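Local coordinates for protein Polyphosphate:AMP phosphotransferase (Meiothermus ruber H328, PDB 5O6M) that uses inorganic polyphosphate as phosphate donor to convert AMP to ADP and ADP to ATP, and also accepts other nucleoside mono- and diphosphates, at residues R101-R106 with R147-F152. The protein carries 1 engineered substitution. Sequence-based numbering, arbitrary orientation.
Sequences RDYLWR and RHIREF. With ATP (adenosine-5'-triphosphate), chain X; PO4 (phosphate ion), chain B.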
ATOM      1  N   ARG D 101     -12.978   2.987  -4.888  1.00 48.75           N
ATOM      2  CA  ARG D 101     -12.585   4.358  -4.600  1.00 55.00           C
ATOM      3  C   ARG D 101     -12.617   5.172  -5.886  1.00 51.56           C
ATOM      4  O   ARG D 101     -12.714   4.632  -6.992  1.00 44.38           O
ATOM      5  CB  ARG D 101     -11.180   4.432  -3.990  1.00 53.58           C
ATOM      6  CG  ARG D 101     -11.068   3.911  -2.582  1.00 43.00           C
ATOM      7  CD  ARG D 101     -10.405   2.555  -2.593  1.00 48.27           C
ATOM      8  NE  ARG D 101     -10.166   2.043  -1.249  1.00 48.49           N
ATOM      9  CZ  ARG D 101     -10.095   0.751  -0.954  1.00 49.92           C
ATOM     10  NH1 ARG D 101     -10.249  -0.155  -1.910  1.00 59.49           N
ATOM     11  NH2 ARG D 101      -9.867   0.365   0.293  1.00 62.57           N
ATOM     12  N   ASP D 102     -12.495   6.488  -5.730  1.00 48.75           N
ATOM     13  CA  ASP D 102     -12.409   7.360  -6.890  1.00 43.33           C
ATOM     14  C   ASP D 102     -11.283   6.899  -7.806  1.00 48.00           C
ATOM     15  O   ASP D 102     -10.310   6.277  -7.371  1.00 51.13           O
ATOM     16  CB  ASP D 102     -12.177   8.806  -6.452  1.00 46.44           C
ATOM     17  CG  ASP D 102     -10.839   8.998  -5.760  1.00 49.56           C
ATOM     18  OD1 ASP D 102     -10.781   8.835  -4.522  1.00 45.18           O
ATOM     19  OD2 ASP D 102      -9.848   9.310  -6.455  1.00 42.00           O
ATOM     20  N   TYR D 103     -11.425   7.208  -9.093  1.00 43.03           N
ATOM     21  CA  TYR D 103     -10.475   6.721 -10.086  1.00 44.48           C
ATOM     22  C   TYR D 103      -9.066   7.262  -9.862  1.00 46.24           C
ATOM     23  O   TYR D 103      -8.103   6.665 -10.357  1.00 41.10           O
ATOM     24  CB  TYR D 103     -10.968   7.087 -11.485  1.00 46.90           C
ATOM     25  CG  TYR D 103     -11.054   8.575 -11.703  1.00 45.72           C
ATOM     26  CD1 TYR D 103     -12.140   9.308 -11.230  1.00 38.62           C
ATOM     27  CD2 TYR D 103     -10.050   9.249 -12.382  1.00 43.89           C
ATOM     28  CE1 TYR D 103     -12.216  10.674 -11.424  1.00 42.81           C
ATOM     29  CE2 TYR D 103     -10.116  10.607 -12.583  1.00 46.11           C
ATOM     30  CZ  TYR D 103     -11.199  11.317 -12.105  1.00 45.57           C
ATOM     31  OH  TYR D 103     -11.253  12.673 -12.313  1.00 47.72           O
ATOM     32  N   LEU D 104      -8.917   8.374  -9.140  1.00 41.66           N
ATOM     33  CA  LEU D 104      -7.590   8.920  -8.875  1.00 46.61           C
ATOM     34  C   LEU D 104      -6.884   8.243  -7.704  1.00 44.32           C
ATOM     35  O   LEU D 104      -5.681   8.459  -7.521  1.00 41.45           O
ATOM     36  CB  LEU D 104      -7.670  10.430  -8.617  1.00 43.40           C
ATOM     37  CG  LEU D 104      -7.887  11.348  -9.820  1.00 43.37           C
ATOM     38  CD1 LEU D 104      -7.779  12.804  -9.404  1.00 47.19           C
ATOM     39  CD2 LEU D 104      -6.886  11.039 -10.920  1.00 44.92           C
ATOM     40  N   TRP D 105      -7.592   7.428  -6.921  1.00 40.86           N
ATOM     41  CA  TRP D 105      -6.980   6.784  -5.764  1.00 36.47           C
ATOM     42  C   TRP D 105      -5.791   5.921  -6.179  1.00 45.90           C
ATOM     43  O   TRP D 105      -4.680   6.081  -5.662  1.00 46.22           O
ATOM     44  CB  TRP D 105      -8.031   5.950  -5.036  1.00 38.58           C
ATOM     45  CG  TRP D 105      -7.561   5.169  -3.835  1.00 45.44           C
ATOM     46  CD1 TRP D 105      -7.381   5.644  -2.566  1.00 45.16           C
ATOM     47  CD2 TRP D 105      -7.252   3.769  -3.784  1.00 38.89           C
ATOM     48  NE1 TRP D 105      -6.976   4.630  -1.731  1.00 46.49           N
ATOM     49  CE2 TRP D 105      -6.891   3.469  -2.454  1.00 43.17           C
ATOM     50  CE3 TRP D 105      -7.247   2.741  -4.733  1.00 46.51           C
ATOM     51  CZ2 TRP D 105      -6.522   2.186  -2.050  1.00 37.01           C
ATOM     52  CZ3 TRP D 105      -6.878   1.469  -4.331  1.00 51.27           C
ATOM     53  CH2 TRP D 105      -6.522   1.201  -3.001  1.00 50.81           C
ATOM     54  N   ARG D 106      -6.002   5.001  -7.121  1.00 45.38           N
ATOM     55  CA  ARG D 106      -4.927   4.102  -7.523  1.00 47.77           C
ATOM     56  C   ARG D 106      -3.797   4.826  -8.247  1.00 46.75           C
ATOM     57  O   ARG D 106      -2.673   4.317  -8.276  1.00 42.26           O
ATOM     58  CB  ARG D 106      -5.472   2.978  -8.406  1.00 47.61           C
ATOM     59  CG  ARG D 106      -5.913   3.427  -9.784  1.00 46.13           C
ATOM     60  CD  ARG D 106      -6.189   2.228 -10.667  1.00 44.29           C
ATOM     61  NE  ARG D 106      -6.375   2.611 -12.063  1.00 49.40           N
ATOM     62  CZ  ARG D 106      -6.349   1.751 -13.075  1.00 48.02           C
ATOM     63  NH1 ARG D 106      -6.151   0.460 -12.841  1.00 39.98           N
ATOM     64  NH2 ARG D 106      -6.522   2.182 -14.318  1.00 46.33           N
ATOM     65  N   ARG D 147     -11.829  18.593 -15.238  1.00 45.95           N
ATOM     66  CA  ARG D 147     -11.568  19.523 -14.147  1.00 50.94           C
ATOM     67  C   ARG D 147     -10.763  18.857 -13.040  1.00 52.92           C
ATOM     68  O   ARG D 147      -9.736  19.387 -12.600  1.00 47.67           O
ATOM     69  CB  ARG D 147     -12.894  20.048 -13.599  1.00 52.19           C
ATOM     70  CG  ARG D 147     -12.774  20.718 -12.251  1.00 58.92           C
ATOM     71  CD  ARG D 147     -13.074  22.188 -12.314  1.00 58.67           C
ATOM     72  NE  ARG D 147     -13.514  22.670 -11.010  1.00 66.51           N
ATOM     73  CZ  ARG D 147     -13.528  23.949 -10.653  1.00 77.04           C
ATOM     74  NH1 ARG D 147     -13.936  24.292  -9.439  1.00 69.98           N
ATOM     75  NH2 ARG D 147     -13.118  24.883 -11.505  1.00 73.27           N
ATOM     76  N   HIS D 148     -11.212  17.681 -12.590  1.00 45.33           N
ATOM     77  CA  HIS D 148     -10.488  16.925 -11.573  1.00 46.36           C
ATOM     78  C   HIS D 148      -9.007  16.819 -11.910  1.00 44.72           C
ATOM     79  O   HIS D 148      -8.142  17.008 -11.049  1.00 47.40           O
ATOM     80  CB  HIS D 148     -11.083  15.522 -11.442  1.00 42.28           C
ATOM     81  CG  HIS D 148     -12.546  15.503 -11.139  1.00 53.20           C
ATOM     82  ND1 HIS D 148     -13.316  14.369 -11.282  1.00 54.41           N
ATOM     83  CD2 HIS D 148     -13.378  16.471 -10.689  1.00 45.85           C
ATOM     84  CE1 HIS D 148     -14.563  14.641 -10.938  1.00 44.25           C
ATOM     85  NE2 HIS D 148     -14.627  15.910 -10.577  1.00 45.94           N
ATOM     86  N   ILE D 149      -8.704  16.496 -13.167  1.00 44.77           N
ATOM     87  CA  ILE D 149      -7.329  16.217 -13.564  1.00 46.96           C
ATOM     88  C   ILE D 149      -6.496  17.492 -13.581  1.00 47.91           C
ATOM     89  O   ILE D 149      -5.362  17.515 -13.085  1.00 46.75           O
ATOM     90  CB  ILE D 149      -7.310  15.502 -14.925  1.00 40.77           C
ATOM     91  CG1 ILE D 149      -7.920  14.106 -14.781  1.00 45.40           C
ATOM     92  CG2 ILE D 149      -5.893  15.450 -15.495  1.00 41.71           C
ATOM     93  CD1 ILE D 149      -8.013  13.329 -16.075  1.00 50.98           C
ATOM     94  N   ARG D 150      -7.036  18.571 -14.152  1.00 40.91           N
ATOM     95  CA  ARG D 150      -6.316  19.843 -14.125  1.00 46.48           C
ATOM     96  C   ARG D 150      -5.949  20.228 -12.699  1.00 54.38           C
ATOM     97  O   ARG D 150      -4.825  20.670 -12.436  1.00 55.42           O
ATOM     98  CB  ARG D 150      -7.150  20.950 -14.774  1.00 45.04           C
ATOM     99  CG  ARG D 150      -7.174  20.921 -16.293  1.00 46.13           C
ATOM    100  CD  ARG D 150      -7.779  22.207 -16.845  1.00 41.31           C
ATOM    101  NE  ARG D 150      -9.118  22.445 -16.321  1.00 41.91           N
ATOM    102  CZ  ARG D 150     -10.236  22.035 -16.911  1.00 49.23           C
ATOM    103  NH1 ARG D 150     -10.182  21.363 -18.056  1.00 47.42           N
ATOM    104  NH2 ARG D 150     -11.411  22.300 -16.358  1.00 45.26           N
ATOM    105  N   GLU D 151      -6.886  20.057 -11.765  1.00 45.41           N
ATOM    106  CA  GLU D 151      -6.658  20.459 -10.384  1.00 50.77           C
ATOM    107  C   GLU D 151      -5.756  19.471  -9.661  1.00 50.29           C
ATOM    108  O   GLU D 151      -4.939  19.869  -8.825  1.00 47.33           O
ATOM    109  CB  GLU D 151      -7.995  20.596  -9.652  1.00 48.34           C
ATOM    110  CG  GLU D 151      -8.891  21.686 -10.218  1.00 53.26           C
ATOM    111  CD  GLU D 151      -8.210  23.042 -10.233  1.00 55.49           C
ATOM    112  OE1 GLU D 151      -8.467  23.834 -11.164  1.00 61.86           O
ATOM    113  OE2 GLU D 151      -7.402  23.310  -9.321  1.00 57.61           O
ATOM    114  N   PHE D 152      -5.898  18.181  -9.965  1.00 50.00           N
ATOM    115  CA  PHE D 152      -4.988  17.191  -9.405  1.00 46.91           C
ATOM    116  C   PHE D 152      -3.554  17.472  -9.830  1.00 47.33           C
ATOM    117  O   PHE D 152      -2.638  17.481  -9.001  1.00 46.96           O
ATOM    118  CB  PHE D 152      -5.417  15.789  -9.841  1.00 54.87           C
ATOM    119  CG  PHE D 152      -4.456  14.708  -9.444  1.00 50.29           C
ATOM    120  CD1 PHE D 152      -4.159  14.479  -8.109  1.00 47.98           C
ATOM    121  CD2 PHE D 152      -3.867  13.903 -10.405  1.00 46.03           C
ATOM    122  CE1 PHE D 152      -3.277  13.479  -7.741  1.00 42.47           C
ATOM    123  CE2 PHE D 152      -2.984  12.899 -10.043  1.00 45.05           C
ATOM    124  CZ  PHE D 152      -2.689  12.688  -8.711  1.00 40.60           C
TER
HETATM  125  PG  ATP X1001      -0.622  -2.329 -22.852  1.00 75.78           P
HETATM  126  O1G ATP X1001      -0.471  -1.134 -21.950  1.00 71.24           O
HETATM  127  O2G ATP X1001      -1.485  -2.040 -24.077  1.00 69.91           O
HETATM  128  O3G ATP X1001       0.726  -2.895 -23.320  1.00 65.50           O
HETATM  129  PB  ATP X1001      -0.919  -4.868 -21.421  1.00 74.32           P
HETATM  130  O1B ATP X1001      -1.470  -6.037 -22.140  1.00 78.65           O
HETATM  131  O2B ATP X1001       0.603  -4.811 -21.285  1.00 86.75           O
HETATM  132  O3B ATP X1001      -1.385  -3.495 -22.079  1.00 77.23           O
HETATM  133  PA  ATP X1001      -2.273  -3.671 -19.070  1.00 68.54           P
HETATM  134  O1A ATP X1001      -1.295  -2.708 -18.526  1.00 79.29           O
HETATM  135  O2A ATP X1001      -3.029  -4.459 -18.003  1.00 63.74           O
HETATM  136  O3A ATP X1001      -1.525  -4.766 -19.953  1.00 82.51           O
HETATM  137  O5' ATP X1001      -3.440  -2.891 -19.923  1.00 68.17           O
HETATM  138  C5' ATP X1001      -4.694  -3.550 -20.198  1.00 70.71           C
HETATM  139  C4' ATP X1001      -5.800  -2.576 -20.529  1.00 67.95           C
HETATM  140  O4' ATP X1001      -6.183  -1.800 -19.372  1.00 67.74           O
HETATM  141  C3' ATP X1001      -5.522  -1.561 -21.650  1.00 56.32           C
HETATM  142  O3' ATP X1001      -6.307  -1.887 -22.790  1.00 62.89           O
HETATM  143  C2' ATP X1001      -5.971  -0.216 -21.047  1.00 65.01           C
HETATM  144  O2' ATP X1001      -6.722   0.584 -21.952  1.00 65.30           O
HETATM  145  C1' ATP X1001      -6.865  -0.690 -19.908  1.00 61.42           C
HETATM  146  N9  ATP X1001      -7.121   0.299 -18.866  1.00 56.55           N
HETATM  147  C8  ATP X1001      -6.218   1.105 -18.226  1.00 61.22           C
HETATM  148  N7  ATP X1001      -6.762   1.979 -17.412  1.00 56.03           N
HETATM  149  C5  ATP X1001      -8.121   1.724 -17.520  1.00 47.67           C
HETATM  150  C6  ATP X1001      -9.250   2.320 -16.923  1.00 52.63           C
HETATM  151  N6  ATP X1001      -9.189   3.372 -16.102  1.00 51.38           N
HETATM  152  N1  ATP X1001     -10.463   1.817 -17.237  1.00 50.20           N
HETATM  153  C2  ATP X1001     -10.535   0.802 -18.102  1.00 52.13           C
HETATM  154  N3  ATP X1001      -9.546   0.172 -18.739  1.00 51.27           N
HETATM  155  C4  ATP X1001      -8.357   0.684 -18.404  1.00 49.86           C
HETATM  156  P   PO4 B1007     -11.208  -3.231   0.044  1.00 73.24           P
HETATM  157  O1  PO4 B1007     -10.583  -2.481  -1.102  1.00 83.44           O
HETATM  158  O2  PO4 B1007     -11.756  -2.223   1.027  1.00 69.64           O
HETATM  159  O3  PO4 B1007     -12.320  -4.108  -0.480  1.00 75.76           O
HETATM  160  O4  PO4 B1007     -10.162  -4.086   0.721  1.00 69.67           O
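Tyr103 reaches helix 145-158 with the end of its side chain, where its hydroxyl OH and His148 ND1 are hydrogen-bonded at 2.9 Å, either being a possible donor. OH lies near the imidazole plane but on its CB side, 3.0 Å from His148 CB, and so meets ND1 off the bisector of the ring angle. The phenol and imidazole arms are nearly perpendicular, and chi1 of 63° folds Tyr103 CG over its own backbone. His148 is held from two sides, since its NE2 bonds Asp158 of the second subunit; a tyrosine of one chain and an aspartate of another thus fix the rotation of one buried imidazole.

Leu104 can be followed outward from CB, which points at the helix. CG, beside the backbone N, divides into two methyls: CD1 lies 3.8 Å from both CB and CG of Phe152, while CD2 comes within 4.2 Å of Phe152 CD2. The two side chains run antiparallel, flank against flank, and His108 packs edge-to-face with the Phe152 ring.

In this P-loop kinase fold of the PPK2 family, a parallel five-stranded sheet flanked by helices, the contact joins the turn leading into helix 105-108 to the helix preceding strand 161-169. It illustrates how one short connection can serve both packing and ligand: Arg106, in helix 105-108, brings NH2 edge-on to 3.1 Å from the ATP adenine N7, while its NH1 is engaged by Glu98 and the Gly92 carbonyl.

Arg101 faces elsewhere. Its CD sits 3.5 Å above the centre of the Trp105 ring; NH1 lies a doubtfully short 2.5 Å from O1 of a phosphate ion, probably from the crystallisation liquor, and NH2 adds weak bonds to O1 and O2. A leucine here, lacking the guanidinium, would probably leave the phosphate and the Gln97 carbonyl without this donor.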